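Local coordinates for aminopeptidase N family protein (Idiomarina loihiensis L2TR, PDB 4FGM) that probably acts as a zinc-dependent aminopeptidase of the M61 family, removing residues from the amino ends of peptides, at residues A[209-214]-A[273-278]; A[223-228]-A[269-274]; A[391-396]-A[457-462]. One frame throughout, in Å; residues are numbered along the deposited sequence.

Interaction 1: residues A[209-214]-A[273-278]; sequences ETQISL and HEYFHS. With ZN (zinc ion), chain C; MAE (maleic acid), chain B.
On the zinc-binding HExxH helix, Tyr275 and Phe276 occupy the side turned from the metal and take up Gln211 of helix 197-215. The glutamine amide stands nearly upright to the tyrosine ring, the planes 82° apart, with Gln211 CD 3.6 Å from Tyr275 CD2 at the ring edge. Gln211 OE1 settles against Phe276, 3.0 Å from its CA and 3.3 Å from its CD1, while NE2 donates to the carbonyl of Cys272. Gln211 CG lies beside the backbone N (chi1 -67°) and the chain runs extended beyond it, which carries the amide across to the other helix. His273 and His277, one turn apart on the same helix, point the other way and bind the zinc ion through NE2 at 2.3 and 2.0 Å; Glu307 completes the protein ligands, the HExxH-plus-glutamate arrangement of gluzincins, and O2 of the bound maleic acid also reaches the metal. An alanine in place of Gln211 would probably leave the Cys272 carbonyl without this donor and open a gap beside the Tyr275 ring. Farther along, Ile212 CD1 packs 3.5 Å from Tyr275 OH, a hydroxyl hydrogen-bonded to His185. The two short helical segments run at 26°, their axes 10.6 Å apart.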
loop_
_atom_site.group_PDB
_atom_site.type_symbol
_atom_site.label_atom_id
_atom_site.label_comp_id
_atom_site.label_asym_id
_atom_site.label_seq_id
_atom_site.Cartn_x
_atom_site.Cartn_y
_atom_site.Cartn_z
ATOM N N GLU A 209 -7.322 -5.406 -18.609
ATOM C CA GLU A 209 -8.405 -6.109 -19.279
ATOM C C GLU A 209 -8.799 -7.329 -18.457
ATOM O O GLU A 209 -9.985 -7.622 -18.298
ATOM C CB GLU A 209 -8.000 -6.502 -20.701
ATOM C CG GLU A 209 -8.112 -5.330 -21.662
ATOM C CD GLU A 209 -7.646 -5.647 -23.068
ATOM O OE1 GLU A 209 -6.538 -6.211 -23.218
ATOM O OE2 GLU A 209 -8.380 -5.309 -24.024
ATOM N N THR A 210 -7.808 -8.025 -17.912
ATOM C CA THR A 210 -8.088 -9.190 -17.084
ATOM C C THR A 210 -8.986 -8.801 -15.915
ATOM O O THR A 210 -9.918 -9.523 -15.571
ATOM C CB THR A 210 -6.787 -9.805 -16.543
ATOM O OG1 THR A 210 -6.045 -10.363 -17.631
ATOM C CG2 THR A 210 -7.075 -10.885 -15.536
ATOM N N GLN A 211 -8.723 -7.651 -15.310
ATOM C CA GLN A 211 -9.533 -7.227 -14.176
ATOM C C GLN A 211 -10.949 -6.806 -14.575
ATOM O O GLN A 211 -11.926 -7.207 -13.929
ATOM C CB GLN A 211 -8.812 -6.117 -13.399
ATOM C CG GLN A 211 -7.528 -6.638 -12.724
ATOM C CD GLN A 211 -7.042 -5.781 -11.565
ATOM O OE1 GLN A 211 -7.839 -5.260 -10.781
ATOM N NE2 GLN A 211 -5.720 -5.654 -11.436
ATOM N N ILE A 212 -11.070 -6.017 -15.641
ATOM C CA ILE A 212 -12.382 -5.591 -16.106
ATOM C C ILE A 212 -13.207 -6.822 -16.500
ATOM O O ILE A 212 -14.405 -6.883 -16.229
ATOM C CB ILE A 212 -12.268 -4.641 -17.310
ATOM C CG1 ILE A 212 -11.583 -3.345 -16.879
ATOM C CG2 ILE A 212 -13.646 -4.340 -17.859
ATOM C CD1 ILE A 212 -11.155 -2.456 -18.035
ATOM N N SER A 213 -12.568 -7.799 -17.139
ATOM C CA SER A 213 -13.265 -9.024 -17.522
ATOM C C SER A 213 -13.725 -9.746 -16.264
ATOM O O SER A 213 -14.815 -10.311 -16.229
ATOM C CB SER A 213 -12.348 -9.964 -18.310
ATOM O OG SER A 213 -12.042 -9.434 -19.582
ATOM N N LEU A 214 -12.886 -9.719 -15.231
ATOM C CA LEU A 214 -13.200 -10.387 -13.974
ATOM C C LEU A 214 -14.488 -9.864 -13.338
ATOM O O LEU A 214 -15.368 -10.643 -12.966
ATOM C CB LEU A 214 -12.028 -10.238 -12.997
ATOM C CG LEU A 214 -12.106 -10.982 -11.661
ATOM C CD1 LEU A 214 -10.703 -11.196 -11.127
ATOM C CD2 LEU A 214 -12.955 -10.208 -10.668
ATOM N N HIS A 273 -2.317 -4.035 -7.972
ATOM C CA HIS A 273 -2.864 -3.901 -6.632
ATOM C C HIS A 273 -3.764 -2.656 -6.506
ATOM O O HIS A 273 -4.896 -2.732 -6.005
ATOM C CB HIS A 273 -1.709 -3.821 -5.624
ATOM C CG HIS A 273 -2.145 -3.769 -4.194
ATOM N ND1 HIS A 273 -2.152 -4.882 -3.380
ATOM C CD2 HIS A 273 -2.592 -2.743 -3.433
ATOM C CE1 HIS A 273 -2.583 -4.545 -2.177
ATOM N NE2 HIS A 273 -2.857 -3.252 -2.182
ATOM N N GLU A 274 -3.269 -1.508 -6.960
ATOM C CA GLU A 274 -4.053 -0.284 -6.856
ATOM C C GLU A 274 -5.288 -0.329 -7.754
ATOM O O GLU A 274 -6.371 0.107 -7.360
ATOM C CB GLU A 274 -3.185 0.926 -7.207
ATOM C CG GLU A 274 -1.910 1.071 -6.369
ATOM C CD GLU A 274 -2.146 0.929 -4.874
ATOM O OE1 GLU A 274 -3.256 1.246 -4.404
ATOM O OE2 GLU A 274 -1.216 0.510 -4.157
ATOM N N TYR A 275 -5.117 -0.871 -8.958
ATOM C CA TYR A 275 -6.204 -0.987 -9.928
ATOM C C TYR A 275 -7.336 -1.831 -9.340
ATOM O O TYR A 275 -8.506 -1.448 -9.395
ATOM C CB TYR A 275 -5.686 -1.639 -11.213
ATOM C CG TYR A 275 -6.571 -1.439 -12.431
ATOM C CD1 TYR A 275 -6.690 -0.183 -13.031
ATOM C CD2 TYR A 275 -7.252 -2.517 -13.010
ATOM C CE1 TYR A 275 -7.457 -0.007 -14.174
ATOM C CE2 TYR A 275 -8.023 -2.350 -14.157
ATOM C CZ TYR A 275 -8.119 -1.097 -14.735
ATOM O OH TYR A 275 -8.845 -0.932 -15.887
ATOM N N PHE A 276 -6.982 -2.976 -8.768
ATOM C CA PHE A 276 -7.962 -3.872 -8.163
ATOM C C PHE A 276 -8.756 -3.129 -7.091
ATOM O O PHE A 276 -9.969 -3.334 -6.925
ATOM C CB PHE A 276 -7.256 -5.060 -7.509
ATOM C CG PHE A 276 -8.177 -6.192 -7.146
ATOM C CD1 PHE A 276 -8.623 -7.079 -8.123
ATOM C CD2 PHE A 276 -8.624 -6.355 -5.839
ATOM C CE1 PHE A 276 -9.496 -8.116 -7.805
ATOM C CE2 PHE A 276 -9.501 -7.395 -5.506
ATOM C CZ PHE A 276 -9.940 -8.276 -6.495
ATOM N N HIS A 277 -8.054 -2.260 -6.368
ATOM C CA HIS A 277 -8.662 -1.461 -5.301
ATOM C C HIS A 277 -9.807 -0.597 -5.853
ATOM O O HIS A 277 -10.683 -0.154 -5.087
ATOM C CB HIS A 277 -7.618 -0.559 -4.625
ATOM C CG HIS A 277 -6.962 -1.180 -3.428
ATOM N ND1 HIS A 277 -7.666 -1.865 -2.456
ATOM C CD2 HIS A 277 -5.676 -1.161 -3.012
ATOM C CE1 HIS A 277 -6.842 -2.236 -1.494
ATOM N NE2 HIS A 277 -5.629 -1.819 -1.809
ATOM N N SER A 278 -9.795 -0.334 -7.164
ATOM C CA SER A 278 -10.861 0.472 -7.771
ATOM C C SER A 278 -12.202 -0.173 -7.438
ATOM O O SER A 278 -13.218 0.516 -7.218
ATOM C CB SER A 278 -10.710 0.516 -9.287
ATOM O OG SER A 278 -9.675 1.412 -9.638
HETATM ZN ZN ZN C . -3.990 -2.002 -0.680
HETATM C C1 MAE B . -2.477 0.025 0.195
HETATM O O1 MAE B . -3.096 -0.427 1.221
HETATM O O2 MAE B . -3.092 0.063 -0.895
HETATM C C2 MAE B . -1.095 0.518 0.387
HETATM C C3 MAE B . -0.621 1.608 0.986
HETATM C C4 MAE B . -1.402 2.648 1.648
HETATM O O3 MAE B . -2.645 2.698 1.722
HETATM O O4 MAE B . -0.714 3.524 2.211
#

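Interaction 2: residues A[223-228]-A[269-274]; sequences YTFLTM and SLCCHE. With ZN (zinc ion), chain C; MAE (maleic acid), chain B.
Phe225 and Cys271 make the close-packed half of this contact, where strand 222-230 of the five-stranded sheet lies against the helix that carries the zinc-binding histidines. Phe225 CE2 comes within 3.7 Å of Cys271 CB, approaching obliquely, and the backbone carbonyl oxygen of Cys271 lies at the ring edge, close to its plane. The thiol adds a sulfur-aromatic contact: Cys271 SG sits 5.0 Å from the centroid of the Phe225 ring, 42° off the normal. Tyr223, two residues back on the same side of the strand, lays CE1 over the centre of the Phe225 ring, 3.5 Å above its plane, so this face of the phenylalanine is covered from within its own strand.

The other half is looser and holds one water. Tyr223 has CG swung away from its backbone N (chi1 -170°), and its OH stops 3.9 Å from Glu274 O. The water bridges them, 2.6 Å from Tyr223 OH and 2.9 Å from Glu274 O, to which it can donate. The Glu274 side chain bends at chi2 (-48°) and leads away from the strand, bringing OE1 3.7 Å from O2 of the maleic acid; this is the glutamate of the HExxH motif, which in related metallopeptidases serves as general base. On its way it passes Thr243 and Leu245 of strand 242-248, the sheet neighbour of 222-230; strand 183-190 flanks the other edge, and helix 308-320 meets the zinc-binding helix at Ser269 and His273.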
loop_
_atom_site.group_PDB
_atom_site.type_symbol
_atom_site.label_atom_id
_atom_site.label_comp_id
_atom_site.label_asym_id
_atom_site.label_seq_id
_atom_site.Cartn_x
_atom_site.Cartn_y
_atom_site.Cartn_z
ATOM N N TYR A 223 -8.948 5.829 -16.557
ATOM C CA TYR A 223 -8.090 5.598 -15.406
ATOM C C TYR A 223 -6.652 6.049 -15.648
ATOM O O TYR A 223 -6.111 5.872 -16.743
ATOM C CB TYR A 223 -8.144 4.118 -15.027
ATOM C CG TYR A 223 -7.487 3.792 -13.707
ATOM C CD1 TYR A 223 -6.108 3.606 -13.617
ATOM C CD2 TYR A 223 -8.249 3.661 -12.548
ATOM C CE1 TYR A 223 -5.506 3.292 -12.408
ATOM C CE2 TYR A 223 -7.654 3.352 -11.330
ATOM C CZ TYR A 223 -6.281 3.164 -11.269
ATOM O OH TYR A 223 -5.696 2.801 -10.078
ATOM N N THR A 224 -6.039 6.631 -14.619
ATOM C CA THR A 224 -4.673 7.133 -14.737
ATOM C C THR A 224 -3.733 6.637 -13.652
ATOM O O THR A 224 -4.042 6.714 -12.459
ATOM C CB THR A 224 -4.628 8.668 -14.661
ATOM O OG1 THR A 224 -5.767 9.221 -15.331
ATOM C CG2 THR A 224 -3.341 9.182 -15.314
ATOM N N PHE A 225 -2.573 6.142 -14.072
ATOM C CA PHE A 225 -1.562 5.669 -13.130
ATOM C C PHE A 225 -0.552 6.802 -12.955
ATOM O O PHE A 225 0.335 6.974 -13.794
ATOM C CB PHE A 225 -0.851 4.428 -13.674
ATOM C CG PHE A 225 -1.705 3.192 -13.703
ATOM C CD1 PHE A 225 -2.465 2.876 -14.824
ATOM C CD2 PHE A 225 -1.743 2.337 -12.609
ATOM C CE1 PHE A 225 -3.242 1.707 -14.858
ATOM C CE2 PHE A 225 -2.512 1.178 -12.635
ATOM C CZ PHE A 225 -3.267 0.864 -13.759
ATOM N N LEU A 226 -0.710 7.589 -11.889
ATOM C CA LEU A 226 0.187 8.715 -11.620
ATOM C C LEU A 226 1.429 8.172 -10.925
ATOM O O LEU A 226 1.364 7.699 -9.787
ATOM C CB LEU A 226 -0.514 9.751 -10.740
ATOM C CG LEU A 226 -1.866 10.230 -11.277
ATOM C CD1 LEU A 226 -2.454 11.271 -10.321
ATOM C CD2 LEU A 226 -1.698 10.824 -12.677
ATOM N N THR A 227 2.565 8.264 -11.605
ATOM C CA THR A 227 3.793 7.701 -11.073
ATOM C C THR A 227 4.975 8.619 -10.855
ATOM O O THR A 227 5.454 9.265 -11.782
ATOM C CB THR A 227 4.276 6.549 -11.988
ATOM O OG1 THR A 227 3.197 5.634 -12.204
ATOM C CG2 THR A 227 5.440 5.804 -11.354
HETATM N N MSE A 228 5.446 8.661 -9.615
HETATM C CA MSE A 228 6.633 9.428 -9.269
HETATM C C MSE A 228 7.776 8.403 -9.254
HETATM O O MSE A 228 7.696 7.358 -8.587
HETATM C CB MSE A 228 6.483 10.085 -7.899
HETATM C CG MSE A 228 5.664 11.351 -7.932
HETATM SE SE MSE A 228 5.360 12.065 -6.170
HETATM C CE MSE A 228 4.066 10.754 -5.575
ATOM N N SER A 269 3.041 -5.576 -10.090
ATOM C CA SER A 269 2.250 -6.070 -8.980
ATOM C C SER A 269 1.616 -4.888 -8.236
ATOM O O SER A 269 0.466 -4.963 -7.795
ATOM C CB SER A 269 3.133 -6.889 -8.042
ATOM O OG SER A 269 2.361 -7.456 -7.004
ATOM N N LEU A 270 2.368 -3.795 -8.107
ATOM C CA LEU A 270 1.870 -2.595 -7.433
ATOM C C LEU A 270 0.700 -1.985 -8.208
ATOM O O LEU A 270 -0.327 -1.631 -7.615
ATOM C CB LEU A 270 2.983 -1.552 -7.294
ATOM C CG LEU A 270 2.594 -0.192 -6.691
ATOM C CD1 LEU A 270 2.030 -0.357 -5.281
ATOM C CD2 LEU A 270 3.822 0.692 -6.646
ATOM N N CYS A 271 0.856 -1.865 -9.528
ATOM C CA CYS A 271 -0.198 -1.289 -10.364
ATOM C C CYS A 271 -1.444 -2.158 -10.311
ATOM O O CYS A 271 -2.561 -1.659 -10.189
ATOM C CB CYS A 271 0.256 -1.170 -11.816
ATOM S SG CYS A 271 1.668 -0.097 -12.062
ATOM N N CYS A 272 -1.235 -3.465 -10.406
ATOM C CA CYS A 272 -2.321 -4.429 -10.362
ATOM C C CYS A 272 -3.070 -4.308 -9.033
ATOM O O CYS A 272 -4.291 -4.452 -8.976
ATOM C CB CYS A 272 -1.756 -5.840 -10.511
ATOM S SG CYS A 272 -2.986 -7.138 -10.552
ATOM N N HIS A 273 -2.317 -4.035 -7.972
ATOM C CA HIS A 273 -2.864 -3.901 -6.632
ATOM C C HIS A 273 -3.764 -2.656 -6.506
ATOM O O HIS A 273 -4.896 -2.732 -6.005
ATOM C CB HIS A 273 -1.709 -3.821 -5.624
ATOM C CG HIS A 273 -2.145 -3.769 -4.194
ATOM N ND1 HIS A 273 -2.152 -4.882 -3.380
ATOM C CD2 HIS A 273 -2.592 -2.743 -3.433
ATOM C CE1 HIS A 273 -2.583 -4.545 -2.177
ATOM N NE2 HIS A 273 -2.857 -3.252 -2.182
ATOM N N GLU A 274 -3.269 -1.508 -6.960
ATOM C CA GLU A 274 -4.053 -0.284 -6.856
ATOM C C GLU A 274 -5.288 -0.329 -7.754
ATOM O O GLU A 274 -6.371 0.107 -7.360
ATOM C CB GLU A 274 -3.185 0.926 -7.207
ATOM C CG GLU A 274 -1.910 1.071 -6.369
ATOM C CD GLU A 274 -2.146 0.929 -4.874
ATOM O OE1 GLU A 274 -3.256 1.246 -4.404
ATOM O OE2 GLU A 274 -1.216 0.510 -4.157
HETATM ZN ZN ZN C . -3.990 -2.002 -0.680
HETATM C C1 MAE B . -2.477 0.025 0.195
HETATM O O1 MAE B . -3.096 -0.427 1.221
HETATM O O2 MAE B . -3.092 0.063 -0.895
HETATM C C2 MAE B . -1.095 0.518 0.387
HETATM C C3 MAE B . -0.621 1.608 0.986
HETATM C C4 MAE B . -1.402 2.648 1.648
HETATM O O3 MAE B . -2.645 2.698 1.722
HETATM O O4 MAE B . -0.714 3.524 2.211
HETATM O O HOH W 1 -7.088 2.899 -7.848
#

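Interaction 3: residues A[391-396]-A[457-462]; sequences LRLQSD and QNFGVM
Phe459 and Leu393 meet because each places CG beside its backbone N, at chi1 -75° and -59°, sending the ring and the branched tip toward one another from a turn and a helix end. Leu393 CD2 lies 3.6 Å from Phe459 CE1, and CG is equally near the same ring atom, so the leucine fork rests obliquely against the outer end of the ring. Arg392 comes to the ring edge through its aliphatic part: CB is 4.0 Å from Phe459 CZ, in the ring plane. Its guanidinium lies farther off, turned 76° to the ring and held by a salt bridge to Asp388. Asn458 closes the border of this small apolar patch, its ND2 4.0 Å from Leu393 CD1.

The ring is presented by a type I turn from Gln457 to Gly460, part of the Schellman motif that ends helix 453-457 (Val461 N to Leu456 O, Gly460 N to Gln457 O); Gly460, with positive phi, is its C' residue. Ser395 OG donates to Leu391 O at 2.6 Å beside the opposing helix end. Here the end of helix 378-394 packs on the passage from helix 453-457, whose Leu455 also touches Leu393, into strand 461-466, which pairs antiparallel with strand 570-575.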
loop_
_atom_site.group_PDB
_atom_site.type_symbol
_atom_site.label_atom_id
_atom_site.label_comp_id
_atom_site.label_asym_id
_atom_site.label_seq_id
_atom_site.Cartn_x
_atom_site.Cartn_y
_atom_site.Cartn_z
ATOM N N LEU A 391 -13.024 -23.308 -2.345
ATOM C CA LEU A 391 -14.208 -23.116 -3.171
ATOM C C LEU A 391 -14.109 -23.930 -4.461
ATOM O O LEU A 391 -15.110 -24.431 -4.968
ATOM C CB LEU A 391 -14.377 -21.629 -3.505
ATOM C CG LEU A 391 -15.305 -20.768 -2.638
ATOM C CD1 LEU A 391 -15.341 -21.256 -1.207
ATOM C CD2 LEU A 391 -14.829 -19.330 -2.704
ATOM N N ARG A 392 -12.900 -24.065 -4.991
ATOM C CA ARG A 392 -12.716 -24.817 -6.220
ATOM C C ARG A 392 -12.984 -26.300 -6.009
ATOM O O ARG A 392 -13.689 -26.922 -6.797
ATOM C CB ARG A 392 -11.302 -24.596 -6.772
ATOM C CG ARG A 392 -11.060 -23.162 -7.239
ATOM C CD ARG A 392 -9.637 -22.940 -7.708
ATOM N NE ARG A 392 -9.374 -21.529 -7.982
ATOM C CZ ARG A 392 -8.950 -21.058 -9.154
ATOM N NH1 ARG A 392 -8.738 -21.883 -10.177
ATOM N NH2 ARG A 392 -8.727 -19.760 -9.303
ATOM N N LEU A 393 -12.435 -26.864 -4.938
ATOM C CA LEU A 393 -12.628 -28.281 -4.652
ATOM C C LEU A 393 -14.083 -28.596 -4.288
ATOM O O LEU A 393 -14.618 -29.633 -4.678
ATOM C CB LEU A 393 -11.705 -28.713 -3.511
ATOM C CG LEU A 393 -10.207 -28.510 -3.741
ATOM C CD1 LEU A 393 -9.449 -28.834 -2.466
ATOM C CD2 LEU A 393 -9.736 -29.386 -4.891
ATOM N N GLN A 394 -14.713 -27.690 -3.549
ATOM C CA GLN A 394 -16.092 -27.867 -3.111
ATOM C C GLN A 394 -17.151 -27.660 -4.191
ATOM O O GLN A 394 -18.312 -28.031 -4.005
ATOM C CB GLN A 394 -16.384 -26.937 -1.929
ATOM C CG GLN A 394 -15.811 -27.415 -0.608
ATOM C CD GLN A 394 -16.115 -26.462 0.533
ATOM O OE1 GLN A 394 -17.206 -25.892 0.607
ATOM N NE2 GLN A 394 -15.157 -26.295 1.438
ATOM N N SER A 395 -16.755 -27.068 -5.312
ATOM C CA SER A 395 -17.681 -26.817 -6.414
ATOM C C SER A 395 -17.140 -27.495 -7.666
ATOM O O SER A 395 -17.564 -27.209 -8.785
ATOM C CB SER A 395 -17.815 -25.311 -6.664
ATOM O OG SER A 395 -16.590 -24.752 -7.117
ATOM N N ASP A 396 -16.201 -28.408 -7.455
ATOM C CA ASP A 396 -15.558 -29.128 -8.539
ATOM C C ASP A 396 -15.087 -28.145 -9.607
ATOM O O ASP A 396 -15.385 -28.289 -10.793
ATOM C CB ASP A 396 -16.498 -30.178 -9.132
ATOM C CG ASP A 396 -15.742 -31.314 -9.795
ATOM O OD1 ASP A 396 -14.752 -31.793 -9.198
ATOM O OD2 ASP A 396 -16.136 -31.735 -10.902
ATOM N N GLN A 457 -1.516 -29.533 -1.793
ATOM C CA GLN A 457 -1.185 -30.870 -2.250
ATOM C C GLN A 457 -2.289 -31.324 -3.202
ATOM O O GLN A 457 -2.026 -31.978 -4.212
ATOM C CB GLN A 457 -1.084 -31.815 -1.050
ATOM C CG GLN A 457 0.047 -32.819 -1.156
ATOM C CD GLN A 457 0.360 -33.479 0.172
ATOM O OE1 GLN A 457 -0.462 -34.211 0.723
ATOM N NE2 GLN A 457 1.552 -33.215 0.697
ATOM N N ASN A 458 -3.525 -30.953 -2.880
ATOM C CA ASN A 458 -4.663 -31.310 -3.708
ATOM C C ASN A 458 -4.585 -30.689 -5.093
ATOM O O ASN A 458 -5.346 -31.058 -5.986
ATOM C CB ASN A 458 -5.972 -30.895 -3.034
ATOM C CG ASN A 458 -6.365 -31.829 -1.914
ATOM O OD1 ASN A 458 -6.337 -33.050 -2.077
ATOM N ND2 ASN A 458 -6.746 -31.264 -0.773
ATOM N N PHE A 459 -3.674 -29.740 -5.274
ATOM C CA PHE A 459 -3.513 -29.102 -6.573
ATOM C C PHE A 459 -2.152 -29.401 -7.163
ATOM O O PHE A 459 -1.730 -28.771 -8.126
ATOM C CB PHE A 459 -3.719 -27.591 -6.476
ATOM C CG PHE A 459 -5.157 -27.188 -6.320
ATOM C CD1 PHE A 459 -5.810 -27.339 -5.103
ATOM C CD2 PHE A 459 -5.855 -26.644 -7.392
ATOM C CE1 PHE A 459 -7.146 -26.959 -4.956
ATOM C CE2 PHE A 459 -7.191 -26.262 -7.256
ATOM C CZ PHE A 459 -7.835 -26.414 -6.036
ATOM N N GLY A 460 -1.462 -30.371 -6.576
ATOM C CA GLY A 460 -0.159 -30.765 -7.080
ATOM C C GLY A 460 1.002 -29.875 -6.687
ATOM O O GLY A 460 2.050 -29.905 -7.334
ATOM N N VAL A 461 0.824 -29.088 -5.631
ATOM C CA VAL A 461 1.888 -28.203 -5.164
ATOM C C VAL A 461 2.553 -28.747 -3.903
ATOM O O VAL A 461 1.898 -28.963 -2.883
ATOM C CB VAL A 461 1.363 -26.793 -4.848
ATOM C CG1 VAL A 461 2.538 -25.876 -4.503
ATOM C CG2 VAL A 461 0.579 -26.250 -6.028
HETATM N N MSE A 462 3.862 -28.953 -3.981
HETATM C CA MSE A 462 4.637 -29.467 -2.856
HETATM C C MSE A 462 5.213 -28.331 -2.006
HETATM O O MSE A 462 5.665 -27.316 -2.537
HETATM C CB MSE A 462 5.760 -30.356 -3.392
HETATM C CG MSE A 462 6.862 -30.689 -2.398
HETATM SE SE MSE A 462 8.207 -31.838 -3.185
HETATM C CE MSE A 462 9.028 -30.599 -4.420
#

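Interactions 1 and 2 are buried and hold the same helix, 262-277, from two directions: helix 197-215 in one, strand 222-230 in the other, elements that follow each other in the chain. They adjoin directly, since Tyr275 packs on both Tyr223 and Phe225, and both include His273 and Glu274 near the zinc ion and maleic acid. Their chemistry differs: an amide wedged among aromatic side chains in interaction 1, ring, thiol and bridging water in interaction 2. Interaction 3 is only partly buried, its centre about 25 Å from that of interaction 1 and 32 Å from that of interaction 2. Essentially apolar, it joins the end of helix 378-394 to the turn before strand 461-466, away from the metal.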